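Local coordinates for unknown protein (Galdieria sulphuraria, PDB 2NYI), which is of unknown function but carries two ACT-type domains in tandem, an architecture consistent with ligand sensing or regulation, at residues 49-54 with 59-64; 108-113 with 160-165; 35-40 with 121-126; 145-150 with 170-175; 19-24 with 67-72. One frame throughout, in Å; residues are numbered along the deposited sequence. Where two conformers were deposited one is given.

Contact 1. Residues 49-54 with 59-64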
# COMPACT_ATOMS: atom_id res chain seq x y z
N VAL A 49 5.61 7.74 3.10
CA VAL A 49 6.48 8.54 2.24
C VAL A 49 7.82 8.78 2.94
O VAL A 49 7.84 9.08 4.14
CB VAL A 49 5.82 9.90 1.92
CG1 VAL A 49 6.64 10.68 0.89
CG2 VAL A 49 4.36 9.71 1.40
N LEU A 50 8.91 8.64 2.18
CA LEU A 50 10.24 9.11 2.60
C LEU A 50 10.40 10.51 2.03
O LEU A 50 10.29 10.74 0.81
CB LEU A 50 11.37 8.17 2.13
CG LEU A 50 11.35 6.77 2.79
CD1 LEU A 50 12.31 5.80 2.12
CD2 LEU A 50 11.70 6.90 4.27
N VAL A 51 10.63 11.45 2.94
CA VAL A 51 10.62 12.88 2.61
C VAL A 51 11.98 13.45 2.98
O VAL A 51 12.46 13.21 4.09
CB VAL A 51 9.51 13.63 3.40
CG1 VAL A 51 9.64 15.16 3.23
CG2 VAL A 51 8.14 13.17 2.99
N SER A 52 12.60 14.18 2.05
CA SER A 52 13.87 14.86 2.30
C SER A 52 13.62 16.33 2.56
O SER A 52 12.81 16.96 1.88
CB SER A 52 14.84 14.70 1.12
OG SER A 52 15.24 13.35 1.00
N LEU A 53 14.31 16.87 3.57
CA LEU A 53 14.19 18.27 3.93
C LEU A 53 15.53 18.77 4.45
O LEU A 53 16.22 18.06 5.18
CB LEU A 53 13.08 18.47 4.98
CG LEU A 53 12.76 19.91 5.43
CD1 LEU A 53 12.15 20.76 4.30
CD2 LEU A 53 11.84 19.91 6.65
N ASN A 54 15.90 19.99 4.06
CA ASN A 54 17.09 20.63 4.62
C ASN A 54 16.81 21.17 6.02
O ASN A 54 16.77 22.39 6.23
CB ASN A 54 17.59 21.75 3.71
CG ASN A 54 18.32 21.24 2.48
OD1 ASN A 54 18.19 20.07 2.09
ND2 ASN A 54 19.10 22.11 1.86
N LYS A 59 9.18 18.77 12.40
CA LYS A 59 8.06 19.59 12.88
C LYS A 59 7.40 20.37 11.74
O LYS A 59 6.17 20.49 11.73
CB LYS A 59 8.50 20.57 13.99
CG LYS A 59 8.63 19.95 15.39
CD LYS A 59 9.32 20.92 16.40
CE LYS A 59 9.08 20.51 17.86
NZ LYS A 59 9.09 19.03 18.05
N LEU A 60 8.20 20.89 10.80
CA LEU A 60 7.65 21.65 9.67
C LEU A 60 6.80 20.75 8.77
O LEU A 60 5.71 21.14 8.34
CB LEU A 60 8.76 22.31 8.84
CG LEU A 60 8.36 23.18 7.63
CD1 LEU A 60 7.42 24.32 8.06
CD2 LEU A 60 9.59 23.74 6.90
N ILE A 61 7.30 19.55 8.52
CA ILE A 61 6.58 18.57 7.68
C ILE A 61 5.24 18.24 8.34
O ILE A 61 4.17 18.33 7.71
CB ILE A 61 7.41 17.28 7.46
CG1 ILE A 61 8.69 17.60 6.66
CG2 ILE A 61 6.56 16.19 6.74
CD1 ILE A 61 9.78 16.56 6.83
N GLN A 62 5.30 17.90 9.63
CA GLN A 62 4.10 17.50 10.36
C GLN A 62 3.05 18.60 10.38
O GLN A 62 1.86 18.35 10.12
CB GLN A 62 4.46 17.08 11.79
CG GLN A 62 3.26 16.67 12.65
CD GLN A 62 2.70 15.31 12.28
OE1 GLN A 62 3.41 14.45 11.73
NE2 GLN A 62 1.42 15.10 12.59
N SER A 63 3.48 19.82 10.70
CA SER A 63 2.58 20.96 10.70
C SER A 63 1.97 21.25 9.35
O SER A 63 0.76 21.49 9.27
CB SER A 63 3.31 22.20 11.26
OG SER A 63 3.44 22.02 12.65
N ALA A 64 2.80 21.25 8.30
CA ALA A 64 2.35 21.55 6.93
C ALA A 64 1.27 20.55 6.49
O ALA A 64 0.26 20.92 5.88
CB ALA A 64 3.53 21.51 5.96
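Strand 49-53 and helix 59-64 run with their axes 10.4 Å apart and their N-to-C directions 120° from each other, and L53 and I61 bring their backbones nearest. This is the strand-to-helix half of a beta-alpha-beta crossover in the ACT domain, whose beta-alpha-beta-beta-alpha-beta fold lays two helices on one face of a four-stranded antiparallel sheet. Along the extended strand every second residue faces the helix, which gives V51 and L53 to the interior and turns S52 away. I61 answers from the helix: its CG1 stands anti to the carbonyl carbon (chi1 -64°), which turns the CG1 branch toward the strand, with CD1 at its extended end. CD1 meets V51 tip to tip, at 3.9 Å from CG1 of V51. The same isoleucine meets L53, whose CD2 sits 3.9 Å from I61 CG1, and thus fits against both strand residues. Branched aliphatic groups suit the place because methyl and methylene packing makes up the whole contact. I61 goes on to touch F6 and V8 of strand 4-13, while V51 reaches L26 of helix 18-28. At the outer margin L60, more exposed, adds a looser contact: its CD2 lies 4.4 Å from CD2 of L53.

Contact 2. Residues 108-113 with 160-165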
# COMPACT_ATOMS: atom_id res chain seq x y z
N GLU A 108 -4.00 -16.67 7.74
CA GLU A 108 -3.28 -17.01 8.97
C GLU A 108 -2.26 -18.12 8.72
O GLU A 108 -1.13 -18.05 9.21
CB GLU A 108 -4.24 -17.41 10.11
CG GLU A 108 -3.58 -17.52 11.50
CD GLU A 108 -2.82 -18.83 11.73
OE1 GLU A 108 -3.13 -19.86 11.07
OE2 GLU A 108 -1.92 -18.83 12.58
N ALA A 109 -2.66 -19.14 7.96
CA ALA A 109 -1.77 -20.28 7.70
C ALA A 109 -0.51 -19.90 6.92
O ALA A 109 0.59 -20.34 7.27
CB ALA A 109 -2.52 -21.41 6.99
N VAL A 110 -0.67 -19.09 5.86
CA VAL A 110 0.47 -18.69 5.02
C VAL A 110 1.39 -17.79 5.83
O VAL A 110 2.60 -18.03 5.89
CB VAL A 110 0.03 -17.97 3.72
CG1 VAL A 110 1.24 -17.41 2.96
CG2 VAL A 110 -0.79 -18.92 2.83
N THR A 111 0.81 -16.76 6.45
CA THR A 111 1.61 -15.82 7.24
C THR A 111 2.25 -16.45 8.49
O THR A 111 3.29 -16.02 8.94
CB THR A 111 0.81 -14.55 7.59
OG1 THR A 111 -0.33 -14.89 8.39
CG2 THR A 111 0.33 -13.84 6.32
N ALA A 112 1.65 -17.50 9.04
CA ALA A 112 2.29 -18.23 10.16
C ALA A 112 3.62 -18.85 9.74
O ALA A 112 4.61 -18.78 10.48
CB ALA A 112 1.34 -19.32 10.72
N VAL A 113 3.63 -19.46 8.56
CA VAL A 113 4.85 -20.01 7.96
C VAL A 113 5.93 -18.92 7.85
O VAL A 113 7.06 -19.11 8.28
CB VAL A 113 4.57 -20.64 6.56
CG1 VAL A 113 5.87 -20.96 5.84
CG2 VAL A 113 3.73 -21.90 6.69
N SER A 160 4.15 -26.08 1.28
CA SER A 160 3.52 -27.27 0.69
C SER A 160 2.50 -27.92 1.64
O SER A 160 1.45 -28.39 1.18
CB SER A 160 4.59 -28.28 0.26
OG SER A 160 5.03 -29.05 1.36
N ARG A 161 2.77 -27.92 2.95
CA ARG A 161 1.79 -28.34 3.95
C ARG A 161 0.52 -27.49 3.88
O ARG A 161 -0.60 -28.01 3.95
CB ARG A 161 2.35 -28.25 5.37
CG ARG A 161 3.46 -29.24 5.69
CD ARG A 161 3.89 -29.10 7.16
NE ARG A 161 2.94 -29.71 8.10
CZ ARG A 161 3.01 -30.97 8.54
NH1 ARG A 161 3.98 -31.78 8.12
NH2 ARG A 161 2.10 -31.42 9.39
N VAL A 162 0.71 -26.18 3.75
CA VAL A 162 -0.42 -25.26 3.61
C VAL A 162 -1.23 -25.61 2.36
O VAL A 162 -2.46 -25.66 2.42
CB VAL A 162 0.04 -23.77 3.54
CG1 VAL A 162 -1.16 -22.84 3.35
CG2 VAL A 162 0.80 -23.39 4.80
N GLU A 163 -0.54 -25.85 1.25
CA GLU A 163 -1.18 -26.26 0.00
C GLU A 163 -2.10 -27.45 0.23
O GLU A 163 -3.24 -27.47 -0.25
CB GLU A 163 -0.14 -26.64 -1.04
CG GLU A 163 0.52 -25.47 -1.76
CD GLU A 163 1.40 -25.93 -2.89
OE1 GLU A 163 2.01 -27.02 -2.78
OE2 GLU A 163 1.50 -25.21 -3.90
N GLU A 164 -1.59 -28.45 0.95
CA GLU A 164 -2.30 -29.70 1.21
C GLU A 164 -3.48 -29.49 2.15
O GLU A 164 -4.59 -29.95 1.86
CB GLU A 164 -1.36 -30.77 1.76
CG GLU A 164 -0.26 -31.24 0.79
CD GLU A 164 -0.81 -31.87 -0.49
OE1 GLU A 164 -1.88 -32.51 -0.45
OE2 GLU A 164 -0.15 -31.72 -1.54
N GLU A 165 -3.23 -28.80 3.26
CA GLU A 165 -4.27 -28.59 4.27
C GLU A 165 -5.41 -27.71 3.79
O GLU A 165 -6.57 -27.93 4.15
CB GLU A 165 -3.67 -28.03 5.57
CG GLU A 165 -4.68 -28.04 6.72
CD GLU A 165 -4.17 -27.37 7.98
OE1 GLU A 165 -2.94 -27.38 8.22
OE2 GLU A 165 -5.02 -26.85 8.75
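V162 turns both of its methyls onto helix 106-116, where they overlap A109, V110 and V113. Its CG1, placed anti to the backbone N (chi1 178°), lies 4.0 Å from CG2 of V110, the two side chains meeting at about a right angle, and the same methyl is 4.1 Å from CB of A109. The other branch comes up against V113, with V162 CG2 at 3.8 Å from V113 CG2, and also rests 3.9 Å from the carbonyl O of A109. A109 suits this spot because its single methyl lets the backbones close in: its CA is 6.6 Å from that of V162. With an alanine in place of V162, V110 and V113 would probably face a gap between the helices, since both methyls that fill it would be gone. The wall continues along helix 152-166, with F166 against A109 and A158 and L159 against V113, while on another side of helix 106-116, E108 OE2 is hydrogen-bonded to H20 NE2 of the second subunit. The two segments are nearly antiparallel, at 167° with axes 10.0 Å apart, the helix pair that lies against the sheet in an ACT-type, ferredoxin-like fold.

Contact 3. Residues 35-40 with 121-126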
# COMPACT_ATOMS: atom_id res chain seq x y z
N SER A 35 10.58 8.66 -1.93
CA SER A 35 9.83 7.47 -2.36
C SER A 35 8.51 7.44 -1.63
O SER A 35 8.38 8.10 -0.60
CB SER A 35 10.63 6.19 -2.09
OG SER A 35 10.98 6.13 -0.72
N SER A 36 7.56 6.68 -2.17
CA SER A 36 6.23 6.60 -1.57
C SER A 36 5.53 5.31 -1.95
O SER A 36 5.75 4.74 -3.05
CB SER A 36 5.37 7.82 -1.94
OG SER A 36 5.18 7.86 -3.35
N ARG A 37 4.66 4.86 -1.06
CA ARG A 37 3.81 3.72 -1.36
C ARG A 37 2.44 4.07 -0.81
O ARG A 37 2.32 4.43 0.34
CB ARG A 37 4.35 2.48 -0.67
CG ARG A 37 5.69 2.03 -1.29
CD ARG A 37 6.17 0.70 -0.80
NE ARG A 37 7.26 0.21 -1.64
CZ ARG A 37 7.89 -0.95 -1.46
NH1 ARG A 37 7.57 -1.75 -0.46
NH2 ARG A 37 8.86 -1.31 -2.29
N MSE A 38 1.41 3.97 -1.66
CA MSE A 38 0.06 4.35 -1.25
C MSE A 38 -0.92 3.25 -1.59
O MSE A 38 -0.89 2.69 -2.71
CB MSE A 38 -0.36 5.66 -1.95
CG MSE A 38 -1.78 6.10 -1.65
SE MSE A 38 -2.97 5.90 -3.21
CE MSE A 38 -3.18 4.38 -3.35
N ALA A 39 -1.81 2.97 -0.64
CA ALA A 39 -2.81 1.93 -0.76
C ALA A 39 -4.17 2.49 -0.38
O ALA A 39 -4.29 3.28 0.55
CB ALA A 39 -2.47 0.78 0.13
N CYS A 40 -5.16 2.21 -1.22
CA CYS A 40 -6.55 2.58 -0.97
C CYS A 40 -7.40 1.33 -1.09
O CYS A 40 -7.20 0.52 -2.00
CB CYS A 40 -7.06 3.62 -1.98
SG CYS A 40 -6.68 5.35 -1.65
N ILE A 121 7.49 -9.33 5.35
CA ILE A 121 6.62 -9.07 4.22
C ILE A 121 6.84 -7.62 3.77
O ILE A 121 6.71 -6.68 4.57
CB ILE A 121 5.13 -9.33 4.58
CG1 ILE A 121 4.94 -10.78 5.07
CG2 ILE A 121 4.24 -9.06 3.36
CD1 ILE A 121 3.52 -11.10 5.55
N VAL A 122 7.21 -7.45 2.50
CA VAL A 122 7.53 -6.14 1.96
C VAL A 122 6.31 -5.53 1.24
O VAL A 122 6.08 -4.32 1.31
CB VAL A 122 8.74 -6.21 0.99
CG1 VAL A 122 9.14 -4.81 0.54
CG2 VAL A 122 9.92 -6.90 1.69
N GLU A 123 5.55 -6.39 0.55
CA GLU A 123 4.34 -5.96 -0.19
C GLU A 123 3.33 -7.06 -0.02
O GLU A 123 3.71 -8.23 0.04
CB GLU A 123 4.63 -5.82 -1.70
CG GLU A 123 5.91 -5.06 -2.08
CD GLU A 123 6.22 -5.09 -3.59
OE1 GLU A 123 5.38 -5.58 -4.38
OE2 GLU A 123 7.31 -4.62 -3.97
N LEU A 124 2.03 -6.72 0.04
CA LEU A 124 1.01 -7.76 0.15
C LEU A 124 -0.30 -7.23 -0.40
O LEU A 124 -0.68 -6.11 -0.10
CB LEU A 124 0.82 -8.19 1.62
CG LEU A 124 -0.42 -9.06 1.88
CD1 LEU A 124 -0.15 -10.42 1.32
CD2 LEU A 124 -0.76 -9.14 3.34
N GLU A 125 -0.94 -8.03 -1.23
CA GLU A 125 -2.36 -7.81 -1.52
C GLU A 125 -3.10 -9.12 -1.58
O GLU A 125 -2.56 -10.14 -2.07
CB GLU A 125 -2.59 -6.98 -2.80
CG GLU A 125 -1.95 -7.49 -4.08
CD GLU A 125 -2.13 -6.51 -5.27
OE1 GLU A 125 -3.17 -5.79 -5.32
OE2 GLU A 125 -1.23 -6.45 -6.14
N THR A 126 -4.31 -9.12 -1.05
CA THR A 126 -5.19 -10.28 -1.19
C THR A 126 -6.53 -9.79 -1.74
O THR A 126 -6.92 -8.61 -1.56
CB THR A 126 -5.41 -11.08 0.16
OG1 THR A 126 -6.27 -10.34 1.03
CG2 THR A 126 -4.09 -11.36 0.91
O HOH W 1 4.93 -2.05 0.39
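R37 is the residue by which strand 35-40 reaches V122 and E123, and its neighbours tie the strand into the dimer. Just before it, S35 pairs through its backbone with L50, and S36 OG is hydrogen-bonded to T126 OG1 of the second subunit. R37 then leaves the strand on a long, extended arm: CG stands anti to the carbonyl carbon (chi1 -68°), and the chain stays straight from CG to NE. NH1 ends 3.5 Å from V122 O, near the guanidinium plane but at too poor an angle for a hydrogen bond. A water completes the link, accepting from R37 NH1 at 2.8 Å and donating to V122 O at 2.7 Å. V122 CG1 lies in plane at the guanidinium edge, 3.6 Å from NH1. V122 and E123 form a classic beta bulge opposite R144, in strand 120-130, outermost of the second ACT-type sheet within this chain, and R37 thereby links the two tandem domains. E123 OE2 is 4.0 Å from R37 NH2, but the carboxylate and guanidinium planes are 86° apart and no N-H points at the oxygen; the two charges probably attract without forming a salt bridge. Beyond R37, the selenomethionine M38 packs on V122 of the second subunit, and C40 O accepts a hydrogen bond from R37 NH1 of that same chain.

Contact 4. Residues 145-150 with 170-175; sequences VAFPFP and IDLEEV
V145 and F147 of strand 137-148 meet L172 of strand 169-174 across the helix-covered face of the second ACT-type sheet. In the 2-3-1-4 strand order of this fold the two strands are not neighbours but flank strand 91-99, so the contact is made by side chains reaching over the strand between, with no hydrogen bond joining the segments. The first kind of contact is methyl against methyl: V145 CG2 lies 4.2 Å from CD1 of L172, the side chains crossing at about a right angle. The second sets a methyl at a ring edge, with L172 CD2 4.0 Å from CZ of F147 and near the plane of the ring. F147 gets there because its CG takes the crowded position between the backbone N and the carbonyl carbon (chi1 58°), which swings the ring along the sheet toward L172 as the leucine comes from the opposite direction. A forked leucine suits this midpoint, since one methyl serves the valine and the other the phenylalanine. Around the trio, V155 of helix 152-166 touches both F147 and L172, and the ring of F147 is also stacked with that of Y94. Last comes a contact between successive residues: P150 CD sits 3.3 Å above one face of the F149 ring, offset toward its rim.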
# COMPACT_ATOMS: atom_id res chain seq x y z
N VAL A 145 8.21 -11.02 -0.22
CA VAL A 145 8.74 -11.36 1.11
C VAL A 145 10.26 -11.44 1.06
O VAL A 145 10.83 -11.61 -0.01
CB VAL A 145 8.15 -12.72 1.65
CG1 VAL A 145 6.62 -12.66 1.70
CG2 VAL A 145 8.64 -13.94 0.81
N ALA A 146 10.90 -11.29 2.22
CA ALA A 146 12.36 -11.32 2.29
C ALA A 146 12.81 -12.22 3.42
O ALA A 146 12.31 -12.11 4.55
CB ALA A 146 12.92 -9.91 2.48
N PHE A 147 13.77 -13.08 3.11
CA PHE A 147 14.39 -13.93 4.11
C PHE A 147 15.73 -14.44 3.62
O PHE A 147 16.02 -14.40 2.41
CB PHE A 147 13.45 -15.09 4.51
CG PHE A 147 13.03 -15.96 3.35
CD1 PHE A 147 13.89 -16.95 2.86
CD2 PHE A 147 11.78 -15.80 2.76
CE1 PHE A 147 13.52 -17.76 1.81
CE2 PHE A 147 11.39 -16.60 1.69
CZ PHE A 147 12.25 -17.60 1.22
N PRO A 148 16.59 -14.91 4.56
CA PRO A 148 17.89 -15.48 4.15
C PRO A 148 17.72 -16.64 3.19
O PRO A 148 16.99 -17.60 3.50
CB PRO A 148 18.50 -15.97 5.47
CG PRO A 148 17.88 -15.07 6.53
CD PRO A 148 16.44 -14.87 6.03
N PHE A 149 18.40 -16.58 2.05
CA PHE A 149 18.22 -17.57 1.00
C PHE A 149 18.43 -19.04 1.44
O PHE A 149 17.80 -19.93 0.87
CB PHE A 149 19.06 -17.26 -0.26
CG PHE A 149 20.55 -17.42 -0.06
CD1 PHE A 149 21.13 -18.69 -0.08
CD2 PHE A 149 21.36 -16.31 0.11
CE1 PHE A 149 22.51 -18.85 0.12
CE2 PHE A 149 22.74 -16.46 0.29
CZ PHE A 149 23.32 -17.73 0.30
N PRO A 150 19.32 -19.30 2.43
CA PRO A 150 19.44 -20.72 2.80
C PRO A 150 18.13 -21.36 3.30
O PRO A 150 18.03 -22.59 3.30
CB PRO A 150 20.47 -20.71 3.94
CG PRO A 150 21.31 -19.48 3.67
CD PRO A 150 20.28 -18.46 3.19
N ILE A 170 0.50 -22.63 -4.33
CA ILE A 170 1.45 -21.61 -3.86
C ILE A 170 2.73 -21.64 -4.69
O ILE A 170 3.31 -22.71 -4.94
CB ILE A 170 1.78 -21.80 -2.34
CG1 ILE A 170 0.52 -21.67 -1.47
CG2 ILE A 170 2.83 -20.79 -1.88
CD1 ILE A 170 0.70 -22.08 -0.01
N ASP A 171 3.18 -20.47 -5.14
CA ASP A 171 4.43 -20.35 -5.87
C ASP A 171 5.31 -19.39 -5.11
O ASP A 171 4.82 -18.39 -4.59
CB ASP A 171 4.22 -19.80 -7.28
CG ASP A 171 3.39 -20.73 -8.16
OD1 ASP A 171 3.67 -21.96 -8.17
OD2 ASP A 171 2.47 -20.23 -8.83
N LEU A 172 6.59 -19.71 -5.03
CA LEU A 172 7.57 -18.85 -4.38
C LEU A 172 8.80 -18.76 -5.28
O LEU A 172 9.48 -19.78 -5.53
CB LEU A 172 7.92 -19.39 -2.99
CG LEU A 172 8.81 -18.50 -2.12
CD1 LEU A 172 8.07 -17.25 -1.68
CD2 LEU A 172 9.34 -19.29 -0.90
N GLU A 173 9.06 -17.57 -5.81
CA GLU A 173 10.10 -17.39 -6.82
C GLU A 173 11.04 -16.26 -6.41
O GLU A 173 10.59 -15.14 -6.14
CB GLU A 173 9.48 -17.09 -8.20
CG GLU A 173 8.56 -18.17 -8.76
CD GLU A 173 9.30 -19.36 -9.39
OE1 GLU A 173 10.14 -19.14 -10.29
OE2 GLU A 173 9.01 -20.51 -9.00
N GLU A 174 12.34 -16.55 -6.35
CA GLU A 174 13.32 -15.54 -5.99
C GLU A 174 13.35 -14.38 -6.99
O GLU A 174 13.25 -14.59 -8.19
CB GLU A 174 14.71 -16.16 -5.86
CG GLU A 174 15.71 -15.19 -5.33
CD GLU A 174 17.08 -15.82 -5.18
OE1 GLU A 174 17.38 -16.78 -5.93
OE2 GLU A 174 17.85 -15.34 -4.34
N VAL A 175 13.45 -13.16 -6.47
CA VAL A 175 13.59 -11.97 -7.31
C VAL A 175 15.06 -11.89 -7.71
O VAL A 175 15.93 -12.04 -6.86
CB VAL A 175 13.22 -10.67 -6.56
CG1 VAL A 175 13.54 -9.45 -7.42
CG2 VAL A 175 11.73 -10.68 -6.15

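Contact 5. Residues 19-24 with 67-72; sequences VHDFSW and SALPGF
L69 reaches from the end of helix 59-68 toward D21 and F22 on helix 18-28. From its CB the chain sets out with CG anti to the carbonyl carbon (chi1 -63°), and at CG it forks, giving each branch a different partner. CD2 comes to rest 3.7 Å from CB of D21, on the aliphatic root of that acid. CD1 goes the other way, to 4.1 Å from CD1 of F22, near the plane of the phenylalanine ring and thus at its edge, the two side chains passing at a slant. Beside the leucine, A68 is small enough for the backbones to draw together, its CB 3.7 Å from the carbonyl O of D21. L69, first to leave the helical conformation, opens a type II beta turn to F72, closed by F72 N bonding to L69 O; G71 fits there because its backbone angles would press any side chain against the preceding carbonyl. Within the other helix, V19 O is gripped from opposite faces by S23 N and by S23 OG, the latter at 2.8 Å, so the buried serine hydroxyl is satisfied within its own helix. The contact joins the two helices on one face of the N-terminal ACT domain's sheet. D21 divides its chemistry: the CB serves the leucine, while OD2 makes a salt bridge to R15. With the carbonyl O of A68 4.0 Å from that OD2, R15 probably offsets the negative charge held near the C-terminal end of helix 59-68, and no hydrogen bond joins the segments, which meet mainly by van der Waals contact.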
# COMPACT_ATOMS: atom_id res chain seq x y z
N VAL A 19 -3.50 12.75 -2.27
CA VAL A 19 -2.11 12.76 -2.70
C VAL A 19 -1.77 14.17 -3.19
O VAL A 19 -0.65 14.67 -2.94
CB VAL A 19 -1.79 11.72 -3.77
CG1 VAL A 19 -0.29 11.78 -4.10
CG2 VAL A 19 -2.16 10.27 -3.28
N HIS A 20 -2.69 14.81 -3.92
CA HIS A 20 -2.39 16.17 -4.36
C HIS A 20 -2.16 17.15 -3.20
O HIS A 20 -1.19 17.93 -3.22
CB HIS A 20 -3.43 16.71 -5.34
CG HIS A 20 -3.12 18.12 -5.76
ND1 HIS A 20 -3.89 19.19 -5.38
CD2 HIS A 20 -2.05 18.63 -6.42
CE1 HIS A 20 -3.35 20.30 -5.85
NE2 HIS A 20 -2.23 19.99 -6.48
N ASP A 21 -3.06 17.12 -2.22
CA ASP A 21 -2.97 18.04 -1.07
C ASP A 21 -1.67 17.82 -0.32
O ASP A 21 -1.00 18.78 0.07
CB ASP A 21 -4.18 17.86 -0.14
CG ASP A 21 -5.47 18.40 -0.75
OD1 ASP A 21 -5.42 19.13 -1.76
OD2 ASP A 21 -6.54 18.08 -0.20
N PHE A 22 -1.32 16.55 -0.13
CA PHE A 22 -0.06 16.12 0.49
C PHE A 22 1.16 16.70 -0.25
O PHE A 22 2.06 17.32 0.35
CB PHE A 22 -0.01 14.58 0.50
CG PHE A 22 1.23 14.01 1.12
CD1 PHE A 22 1.23 13.60 2.45
CD2 PHE A 22 2.39 13.85 0.37
CE1 PHE A 22 2.39 13.05 3.02
CE2 PHE A 22 3.55 13.31 0.94
CZ PHE A 22 3.54 12.92 2.27
N SER A 23 1.16 16.50 -1.57
CA SER A 23 2.27 16.89 -2.45
C SER A 23 2.39 18.41 -2.53
O SER A 23 3.50 18.95 -2.52
CB SER A 23 2.02 16.32 -3.85
OG SER A 23 2.01 14.91 -3.78
N TRP A 24 1.25 19.08 -2.61
CA TRP A 24 1.24 20.54 -2.60
C TRP A 24 1.89 21.06 -1.32
O TRP A 24 2.72 21.98 -1.35
CB TRP A 24 -0.19 21.07 -2.76
CG TRP A 24 -0.19 22.55 -2.87
CD1 TRP A 24 -0.13 23.29 -4.02
CD2 TRP A 24 -0.19 23.48 -1.78
NE1 TRP A 24 -0.11 24.63 -3.70
CE2 TRP A 24 -0.15 24.78 -2.34
CE3 TRP A 24 -0.22 23.35 -0.38
CZ2 TRP A 24 -0.14 25.94 -1.56
CZ3 TRP A 24 -0.22 24.52 0.40
CH2 TRP A 24 -0.18 25.79 -0.19
N SER A 67 -2.12 20.88 8.34
CA SER A 67 -2.88 21.99 7.75
C SER A 67 -3.55 21.59 6.43
O SER A 67 -4.72 21.93 6.21
CB SER A 67 -1.98 23.23 7.53
OG SER A 67 -2.69 24.27 6.84
N ALA A 68 -2.82 20.86 5.59
CA ALA A 68 -3.28 20.44 4.26
C ALA A 68 -4.31 19.30 4.31
O ALA A 68 -5.16 19.19 3.43
CB ALA A 68 -2.09 20.02 3.39
N LEU A 69 -4.21 18.49 5.36
CA LEU A 69 -5.00 17.24 5.50
C LEU A 69 -5.67 17.18 6.87
O LEU A 69 -5.40 16.27 7.66
CB LEU A 69 -4.09 16.01 5.29
CG LEU A 69 -3.43 15.86 3.92
CD1 LEU A 69 -2.45 14.68 3.92
CD2 LEU A 69 -4.46 15.72 2.81
N PRO A 70 -6.55 18.14 7.15
CA PRO A 70 -7.17 18.14 8.48
C PRO A 70 -8.01 16.86 8.68
O PRO A 70 -8.57 16.34 7.73
CB PRO A 70 -8.05 19.41 8.47
CG PRO A 70 -8.22 19.76 7.06
CD PRO A 70 -7.02 19.26 6.31
N GLY A 71 -8.02 16.32 9.90
CA GLY A 71 -8.73 15.07 10.13
C GLY A 71 -7.93 13.79 9.90
O GLY A 71 -8.26 12.75 10.50
N PHE A 72 -6.89 13.85 9.06
CA PHE A 72 -6.04 12.68 8.77
C PHE A 72 -5.12 12.36 9.93
O PHE A 72 -4.74 13.25 10.70
CB PHE A 72 -5.25 12.88 7.47
CG PHE A 72 -6.08 12.66 6.24
CD1 PHE A 72 -6.01 11.46 5.55
CD2 PHE A 72 -6.97 13.64 5.81
CE1 PHE A 72 -6.80 11.25 4.42
CE2 PHE A 72 -7.77 13.44 4.68
CZ PHE A 72 -7.70 12.23 3.99

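Contacts 5 and 1 lie in the N-terminal ACT domain, their centres 12 Å apart; both use helix 59-68 and touch where V49 meets F22. Along the chain contact 1 falls within the span of contact 5, and both precede contacts 2 and 4, whose segments alternate. These two belong to the second ACT-type domain, 15 Å apart, joined through the probable hydrogen bond of E163 OE2 with I170 N. Contacts 1 and 2 are about 41 Å apart between centres. Contact 3, near the chain's centre, spans the domains through strands 32-41 and 120-130, outermost within this chain, and touches contacts 1, 2 and 4. Those strands also pair with the second subunit, continuing both sheets across the dimer.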